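Local coordinates for nicotinate-nucleotide pyrophosphorylase (PDB 3L0G), which probably makes nicotinate mononucleotide from quinolinate and phosphoribosyl pyrophosphate, a decarboxylating step on the route to NAD+, at residues C[76-79]-C[85-88]; C[131-136]-C[163-168]; C[192-197]-C[220-225]. All coordinates share one frame; numbering follows the deposited sequence.

Contact 1. Residues C[76-79]-C[85-88]; sequences VFNM and KYEI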
loop_
_atom_site.group_PDB
_atom_site.type_symbol
_atom_site.label_atom_id
_atom_site.label_comp_id
_atom_site.label_asym_id
_atom_site.label_seq_id
_atom_site.Cartn_x
_atom_site.Cartn_y
_atom_site.Cartn_z
ATOM N N VAL C 76 -12.714 0.103 8.590
ATOM C CA VAL C 76 -13.424 1.156 7.864
ATOM C C VAL C 76 -14.300 2.030 8.790
ATOM O O VAL C 76 -14.249 3.275 8.713
ATOM C CB VAL C 76 -14.288 0.586 6.696
ATOM C CG1 VAL C 76 -14.978 1.720 5.940
ATOM C CG2 VAL C 76 -13.444 -0.242 5.751
ATOM N N PHE C 77 -15.091 1.407 9.663
ATOM C CA PHE C 77 -15.922 2.189 10.583
ATOM C C PHE C 77 -15.052 3.048 11.480
ATOM O O PHE C 77 -15.423 4.197 11.766
ATOM C CB PHE C 77 -16.891 1.346 11.437
ATOM C CG PHE C 77 -18.134 0.830 10.690
ATOM C CD1 PHE C 77 -18.526 1.332 9.455
ATOM C CD2 PHE C 77 -18.905 -0.148 11.259
ATOM C CE1 PHE C 77 -19.652 0.840 8.800
ATOM C CE2 PHE C 77 -20.055 -0.651 10.607
ATOM C CZ PHE C 77 -20.420 -0.150 9.381
ATOM N N ASN C 78 -13.895 2.508 11.895
ATOM C CA ASN C 78 -12.975 3.202 12.807
ATOM C C ASN C 78 -12.253 4.405 12.199
ATOM O O ASN C 78 -11.756 5.237 12.928
ATOM C CB ASN C 78 -11.938 2.236 13.420
ATOM C CG ASN C 78 -12.563 1.251 14.393
ATOM O OD1 ASN C 78 -11.961 0.220 14.766
ATOM N ND2 ASN C 78 -13.782 1.539 14.784
ATOM N N MET C 79 -12.220 4.501 10.873
ATOM C CA MET C 79 -11.709 5.697 10.201
ATOM C C MET C 79 -12.624 6.901 10.448
ATOM O O MET C 79 -12.163 8.031 10.419
ATOM C CB MET C 79 -11.582 5.459 8.685
ATOM C CG MET C 79 -10.613 4.357 8.313
ATOM S SD MET C 79 -10.716 3.947 6.546
ATOM C CE MET C 79 -9.972 5.420 5.842
ATOM N N LYS C 85 -21.036 5.035 15.366
ATOM C CA LYS C 85 -20.985 4.288 16.620
ATOM C C LYS C 85 -21.593 2.921 16.333
ATOM O O LYS C 85 -22.683 2.818 15.784
ATOM C CB LYS C 85 -21.751 5.023 17.730
ATOM N N TYR C 86 -20.888 1.858 16.658
ATOM C CA TYR C 86 -21.328 0.542 16.224
ATOM C C TYR C 86 -20.988 -0.508 17.281
ATOM O O TYR C 86 -20.115 -0.294 18.119
ATOM C CB TYR C 86 -20.696 0.175 14.868
ATOM C CG TYR C 86 -19.198 -0.129 14.938
ATOM C CD1 TYR C 86 -18.730 -1.436 15.040
ATOM C CD2 TYR C 86 -18.263 0.893 14.892
ATOM C CE1 TYR C 86 -17.362 -1.704 15.117
ATOM C CE2 TYR C 86 -16.904 0.645 14.951
ATOM C CZ TYR C 86 -16.443 -0.642 15.070
ATOM O OH TYR C 86 -15.067 -0.882 15.147
ATOM N N GLU C 87 -21.686 -1.645 17.200
ATOM C CA GLU C 87 -21.387 -2.803 18.014
ATOM C C GLU C 87 -21.361 -4.046 17.135
ATOM O O GLU C 87 -22.302 -4.291 16.369
ATOM C CB GLU C 87 -22.434 -2.974 19.115
ATOM C CG GLU C 87 -21.945 -3.854 20.273
ATOM C CD GLU C 87 -20.892 -3.146 21.151
ATOM O OE1 GLU C 87 -20.913 -1.894 21.242
ATOM O OE2 GLU C 87 -20.053 -3.842 21.747
ATOM N N ILE C 88 -20.300 -4.839 17.283
ATOM C CA ILE C 88 -20.161 -6.128 16.610
ATOM C C ILE C 88 -20.957 -7.170 17.359
ATOM O O ILE C 88 -20.823 -7.292 18.572
ATOM C CB ILE C 88 -18.710 -6.604 16.601
ATOM C CG1 ILE C 88 -17.801 -5.567 15.960
ATOM C CG2 ILE C 88 -18.587 -7.865 15.827
ATOM C CD1 ILE C 88 -18.187 -5.251 14.583
#
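Tyr86 on strand 85-88 meets helix 76-79 through two neighbouring residues, Phe77 over its ring and Asn78 at its hydroxyl end, and it buries the most surface of the three. Phe77 CB lies 3.6 Å from Tyr86 CE2. Phe77 CD2 stands over one face of the tyrosine, toward the rim, 3.7 Å from Tyr86 CG. The rings of Phe77 and Tyr86 meet obliquely, their planes at 59° and their centroids 5.2 Å apart. Tyr86 owes its reach to a first torsion of 71°, which sets CG between the backbone N and the carbonyl carbon and sends the ring across to the helix. Asn78 approaches at the ring edge: its ND2 donates to Tyr86 OH over 2.8 Å. That bond is distinctly bent, 132° at the hydrogen, and the hydroxyl is tilted out of the amide plane. The contact thus grades from an apolar inner part to a polar edge at Asn78, which is exposed. Inward, Phe77 also meets the ring of Phe57 and the side chain of Ile119, while Val103 of the adjacent strand touches both Phe77 and Tyr86. A helix laid against strand 84-88, which within this chain is outermost in a four-stranded antiparallel sheet, with aromatics at the interface, is the layered alpha/beta packing of the N-terminal domain of quinolinate phosphoribosyltransferases.

Contact 2. Residues C[131-136]-C[163-168]; sequences SITRQF and YSVCIG
Thr133 has CG2 anti to the backbone N and OG1 beside it (chi1 -62°), a setting that turns the methyl and the hydroxyl together toward helix 158-167. Thr133 CG2 comes 3.3 Å from Val165 O and 3.8 Å from Gly168 C, while Thr133 OG1 lies 3.6 Å from Val165 CG2, the two side chains crossing at about a right angle. The hydroxyl finds its hydrogen bond within its own helix, at Ile129 O, and so meets valine by packing alone. Arg134 leaves the backbone with CG anti to N, then bends at chi2 (44°) and chi3 (58°), folding its guanidinium back over the end of the other helix. There Arg134 NE is 3.0 Å from Gly168 O, and the same carbonyl receives a CH···O contact from Arg134 CA at 3.2 Å. A water accepts from Arg134 NH2 at 2.8 Å and donates to Ile167 O. The backbones approach most closely where Gly168 CA is 4.6 Å from Arg134 CA, and the side chain of Thr133 takes the direction in which a CB of Gly168 would point. Arg134 NH1 forms a salt bridge with Asp138 one turn on, which helps fix the bent chain. The guanidinium lies by the carbonyls of Ile167, the last helical residue, and of Gly168 just beyond it, and its charge would probably complement the partial negative charge at that C-terminus.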
loop_
_atom_site.group_PDB
_atom_site.type_symbol
_atom_site.label_atom_id
_atom_site.label_comp_id
_atom_site.label_asym_id
_atom_site.label_seq_id
_atom_site.Cartn_x
_atom_site.Cartn_y
_atom_site.Cartn_z
ATOM N N SER C 131 -17.511 -19.688 3.805
ATOM C CA SER C 131 -18.647 -20.596 3.760
ATOM C C SER C 131 -18.434 -21.784 2.808
ATOM O O SER C 131 -18.761 -22.915 3.165
ATOM C CB SER C 131 -19.923 -19.840 3.396
ATOM O OG SER C 131 -20.114 -18.720 4.265
ATOM N N ILE C 132 -17.876 -21.571 1.615
ATOM C CA ILE C 132 -17.653 -22.736 0.723
ATOM C C ILE C 132 -16.582 -23.680 1.345
ATOM O O ILE C 132 -16.703 -24.909 1.307
ATOM C CB ILE C 132 -17.350 -22.334 -0.756
ATOM C CG1 ILE C 132 -17.412 -23.556 -1.674
ATOM C CG2 ILE C 132 -15.989 -21.689 -0.893
ATOM C CD1 ILE C 132 -18.744 -24.353 -1.570
ATOM N N THR C 133 -15.559 -23.100 1.952
ATOM C CA THR C 133 -14.523 -23.880 2.623
ATOM C C THR C 133 -15.135 -24.750 3.701
ATOM O O THR C 133 -14.898 -25.969 3.757
ATOM C CB THR C 133 -13.416 -22.947 3.224
ATOM O OG1 THR C 133 -12.784 -22.224 2.154
ATOM C CG2 THR C 133 -12.354 -23.730 3.978
ATOM N N ARG C 134 -15.946 -24.132 4.547
ATOM C CA ARG C 134 -16.582 -24.847 5.642
ATOM C C ARG C 134 -17.384 -26.022 5.100
ATOM O O ARG C 134 -17.348 -27.133 5.648
ATOM C CB ARG C 134 -17.437 -23.880 6.468
ATOM C CG ARG C 134 -18.243 -24.501 7.616
ATOM C CD ARG C 134 -17.488 -25.512 8.471
ATOM N NE ARG C 134 -16.273 -25.002 9.111
ATOM C CZ ARG C 134 -15.565 -25.689 10.024
ATOM N NH1 ARG C 134 -15.965 -26.894 10.429
ATOM N NH2 ARG C 134 -14.464 -25.171 10.568
ATOM N N GLN C 135 -18.059 -25.812 3.986
ATOM C CA GLN C 135 -18.778 -26.893 3.353
ATOM C C GLN C 135 -17.864 -28.083 3.039
ATOM O O GLN C 135 -18.213 -29.196 3.388
ATOM C CB GLN C 135 -19.503 -26.399 2.100
ATOM C CG GLN C 135 -20.505 -27.372 1.573
ATOM C CD GLN C 135 -21.307 -26.838 0.359
ATOM O OE1 GLN C 135 -22.165 -27.548 -0.166
ATOM N NE2 GLN C 135 -21.047 -25.602 -0.057
ATOM N N PHE C 136 -16.704 -27.834 2.394
ATOM C CA PHE C 136 -15.760 -28.897 2.069
ATOM C C PHE C 136 -15.173 -29.507 3.313
ATOM O O PHE C 136 -15.025 -30.711 3.384
ATOM C CB PHE C 136 -14.618 -28.433 1.132
ATOM C CG PHE C 136 -15.029 -28.333 -0.310
ATOM C CD1 PHE C 136 -14.902 -29.425 -1.160
ATOM C CD2 PHE C 136 -15.521 -27.161 -0.816
ATOM C CE1 PHE C 136 -15.277 -29.348 -2.464
ATOM C CE2 PHE C 136 -15.919 -27.067 -2.130
ATOM C CZ PHE C 136 -15.804 -28.166 -2.967
ATOM N N TYR C 163 -6.761 -16.097 4.204
ATOM C CA TYR C 163 -7.322 -15.873 5.535
ATOM C C TYR C 163 -8.761 -16.431 5.671
ATOM O O TYR C 163 -9.142 -16.997 6.697
ATOM C CB TYR C 163 -7.334 -14.355 5.831
ATOM C CG TYR C 163 -8.177 -13.948 7.030
ATOM C CD1 TYR C 163 -7.697 -14.080 8.335
ATOM C CD2 TYR C 163 -9.435 -13.408 6.869
ATOM C CE1 TYR C 163 -8.487 -13.702 9.444
ATOM C CE2 TYR C 163 -10.223 -13.024 7.982
ATOM C CZ TYR C 163 -9.748 -13.177 9.247
ATOM O OH TYR C 163 -10.557 -12.795 10.313
ATOM N N SER C 164 -9.558 -16.244 4.625
ATOM C CA SER C 164 -10.969 -16.613 4.680
ATOM C C SER C 164 -11.128 -18.144 4.601
ATOM O O SER C 164 -12.036 -18.729 5.238
ATOM C CB SER C 164 -11.740 -15.909 3.563
ATOM O OG SER C 164 -11.640 -14.488 3.605
ATOM N N VAL C 165 -10.236 -18.802 3.850
ATOM C CA VAL C 165 -10.146 -20.275 3.863
ATOM C C VAL C 165 -9.815 -20.810 5.272
ATOM O O VAL C 165 -10.454 -21.744 5.741
ATOM C CB VAL C 165 -9.128 -20.806 2.826
ATOM C CG1 VAL C 165 -8.827 -22.308 3.078
ATOM C CG2 VAL C 165 -9.667 -20.566 1.396
ATOM N N CYS C 166 -8.853 -20.193 5.961
ATOM C CA CYS C 166 -8.575 -20.530 7.353
ATOM C C CYS C 166 -9.766 -20.246 8.290
ATOM O O CYS C 166 -10.096 -21.081 9.114
ATOM C CB CYS C 166 -7.254 -19.884 7.841
ATOM S SG CYS C 166 -5.776 -20.558 6.864
ATOM N N ILE C 167 -10.436 -19.108 8.134
ATOM C CA ILE C 167 -11.656 -18.856 8.906
ATOM C C ILE C 167 -12.651 -19.987 8.723
ATOM O O ILE C 167 -13.302 -20.370 9.692
ATOM C CB ILE C 167 -12.330 -17.488 8.588
ATOM C CG1 ILE C 167 -11.401 -16.344 8.985
ATOM C CG2 ILE C 167 -13.697 -17.339 9.336
ATOM C CD1 ILE C 167 -10.833 -16.435 10.449
ATOM N N GLY C 168 -12.725 -20.540 7.512
ATOM C CA GLY C 168 -13.654 -21.634 7.179
ATOM C C GLY C 168 -13.263 -23.048 7.598
ATOM O O GLY C 168 -14.044 -24.001 7.374
HETATM O O HOH W 1 -15.105 -22.528 10.085
#

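Contact 3. Residues C[192-197]-C[220-225]; sequences GSITLA and VEESLS
The start of helix 194-204 is capped by Ser193 at the N-cap position, and Glu222 of helix 217-225 adds further acceptors to its first turn. Ser193 OG accepts from Leu196 N at 3.0 Å, and an angle of 160° at the hydrogen marks this capping bond as nearly straight. Glu222 stretches out fully, CG anti to the backbone N (chi1 -178°) and the chain extended beyond it, so that its carboxylate arrives at the neighbouring helix. There OE2 takes two donors from one residue. Thr195 OG1 donates to the anti lone pair of Glu222 OE2 over 2.6 Å, whereas Thr195 N lies 3.1 Å from Glu222 OE2 and well above the carboxylate plane, with a bent angle of 140° at the hydrogen. Asn226 OD1 is also within hydrogen-bonding range of Thr195 OG1, whose one proton it would have to share with the carboxylate. The other oxygen, Glu222 OE1, receives a water at 2.8 Å that itself accepts from Ile194 N. The amides of Ile194, Thr195 and Leu196 are thereby all matched to acceptors, and a carboxylate at this end would probably be stabilised by the helix dipole. Both helices belong to the alpha/beta barrel-like C-terminal domain of quinolinate phosphoribosyltransferases: they flank strand 210-214 in chain order, in consecutive beta-alpha-beta crossovers of its six-stranded parallel sheet, whose next strand is 230-234. Beneath the polar bonds, Ile194 packs between the helices. Ile194 CB is 3.7 Å from Glu222 CD, and Ile194 CG2 lies 3.8 Å from Ser223 OG, a hydroxyl hydrogen-bonded to Gln219 O in its own helix. Ile194 and Ser223 both rest on Ile212 of strand 210-214, and Ala197, one turn further along, touches Ile49 of a second subunit.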
loop_
_atom_site.group_PDB
_atom_site.type_symbol
_atom_site.label_atom_id
_atom_site.label_comp_id
_atom_site.label_asym_id
_atom_site.label_seq_id
_atom_site.Cartn_x
_atom_site.Cartn_y
_atom_site.Cartn_z
ATOM N N GLY C 192 14.038 -30.657 -17.463
ATOM C CA GLY C 192 14.090 -31.941 -18.157
ATOM C C GLY C 192 13.720 -33.151 -17.323
ATOM O O GLY C 192 13.338 -34.177 -17.888
ATOM N N SER C 193 13.818 -33.051 -15.991
ATOM C CA SER C 193 13.542 -34.215 -15.142
ATOM C C SER C 193 13.284 -33.873 -13.680
ATOM O O SER C 193 13.778 -32.861 -13.156
ATOM C CB SER C 193 14.679 -35.237 -15.258
ATOM O OG SER C 193 15.705 -35.043 -14.306
ATOM N N ILE C 194 12.484 -34.718 -13.028
ATOM C CA ILE C 194 12.207 -34.579 -11.606
ATOM C C ILE C 194 13.505 -34.736 -10.766
ATOM O O ILE C 194 13.791 -33.941 -9.858
ATOM C CB ILE C 194 11.157 -35.628 -11.163
ATOM C CG1 ILE C 194 9.754 -35.256 -11.699
ATOM C CG2 ILE C 194 11.161 -35.781 -9.634
ATOM C CD1 ILE C 194 8.671 -36.300 -11.385
ATOM N N THR C 195 14.300 -35.752 -11.072
ATOM C CA THR C 195 15.547 -35.990 -10.330
ATOM C C THR C 195 16.474 -34.791 -10.427
ATOM O O THR C 195 17.010 -34.363 -9.414
ATOM C CB THR C 195 16.257 -37.280 -10.779
ATOM O OG1 THR C 195 15.421 -38.399 -10.468
ATOM C CG2 THR C 195 17.679 -37.457 -10.057
ATOM N N LEU C 196 16.626 -34.207 -11.610
ATOM C CA LEU C 196 17.541 -33.049 -11.746
ATOM C C LEU C 196 17.006 -31.806 -11.035
ATOM O O LEU C 196 17.765 -31.073 -10.402
ATOM C CB LEU C 196 17.844 -32.743 -13.212
ATOM C CG LEU C 196 18.828 -31.602 -13.466
ATOM C CD1 LEU C 196 20.277 -31.997 -13.102
ATOM C CD2 LEU C 196 18.734 -31.210 -14.935
ATOM N N ALA C 197 15.699 -31.573 -11.109
ATOM C CA ALA C 197 15.087 -30.454 -10.368
ATOM C C ALA C 197 15.358 -30.553 -8.855
ATOM O O ALA C 197 15.803 -29.567 -8.219
ATOM C CB ALA C 197 13.545 -30.367 -10.653
ATOM N N VAL C 220 5.192 -39.897 -9.430
ATOM C CA VAL C 220 5.132 -40.206 -8.013
ATOM C C VAL C 220 6.283 -41.153 -7.590
ATOM O O VAL C 220 6.986 -40.896 -6.609
ATOM C CB VAL C 220 3.800 -40.845 -7.629
ATOM C CG1 VAL C 220 3.861 -41.320 -6.206
ATOM C CG2 VAL C 220 2.621 -39.845 -7.833
ATOM N N GLU C 221 6.490 -42.220 -8.352
ATOM C CA GLU C 221 7.572 -43.171 -8.060
ATOM C C GLU C 221 8.950 -42.501 -8.018
ATOM O O GLU C 221 9.762 -42.800 -7.112
ATOM C CB GLU C 221 7.578 -44.330 -9.072
ATOM C CG GLU C 221 6.472 -45.345 -8.790
ATOM C CD GLU C 221 6.224 -46.330 -9.927
ATOM O OE1 GLU C 221 6.420 -45.969 -11.095
ATOM O OE2 GLU C 221 5.796 -47.473 -9.648
ATOM N N GLU C 222 9.210 -41.605 -8.984
ATOM C CA GLU C 222 10.511 -40.944 -9.079
ATOM C C GLU C 222 10.687 -39.909 -7.958
ATOM O O GLU C 222 11.777 -39.739 -7.449
ATOM C CB GLU C 222 10.735 -40.304 -10.463
ATOM C CG GLU C 222 12.101 -39.641 -10.617
ATOM C CD GLU C 222 12.346 -39.026 -11.987
ATOM O OE1 GLU C 222 11.440 -39.008 -12.864
ATOM O OE2 GLU C 222 13.490 -38.573 -12.203
ATOM N N SER C 223 9.610 -39.230 -7.570
ATOM C CA SER C 223 9.659 -38.286 -6.465
ATOM C C SER C 223 9.938 -39.002 -5.132
ATOM O O SER C 223 10.721 -38.532 -4.302
ATOM C CB SER C 223 8.334 -37.514 -6.410
ATOM O OG SER C 223 8.154 -36.745 -7.588
ATOM N N LEU C 224 9.303 -40.147 -4.943
ATOM C CA LEU C 224 9.524 -40.985 -3.770
ATOM C C LEU C 224 10.970 -41.455 -3.689
ATOM O O LEU C 224 11.552 -41.473 -2.617
ATOM C CB LEU C 224 8.625 -42.223 -3.806
ATOM C CG LEU C 224 7.258 -42.224 -3.126
ATOM C CD1 LEU C 224 6.681 -43.651 -3.300
ATOM C CD2 LEU C 224 7.296 -41.829 -1.629
ATOM N N SER C 225 11.537 -41.836 -4.829
ATOM C CA SER C 225 12.931 -42.304 -4.891
ATOM C C SER C 225 13.879 -41.226 -4.432
ATOM O O SER C 225 14.938 -41.524 -3.851
ATOM C CB SER C 225 13.298 -42.727 -6.313
ATOM O OG SER C 225 12.568 -43.901 -6.649
HETATM O O HOH W 2 11.256 -36.767 -14.479
#

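Contact 2 is the buried one, its centre about 7 Å from that of the chain, whereas the centres of contacts 1 and 3 are partly buried, about 24 and 30 Å out on opposite sides. No helix or strand is shared directly, yet helix 116-139, which carries residues 131-136, also supplies Ile119 to Phe77 of contact 1. Contacts 2 and 3 both lie in the C-terminal domain, contact 1 in the N-terminal one. The former two join helices, but at opposite helix ends: an arginine attends a C-terminus in contact 2, a glutamate an N-terminus in contact 3, each with a bridging water. Contact 1 instead sets helix against strand and relies chiefly on aromatic packing, with a single bent hydrogen bond.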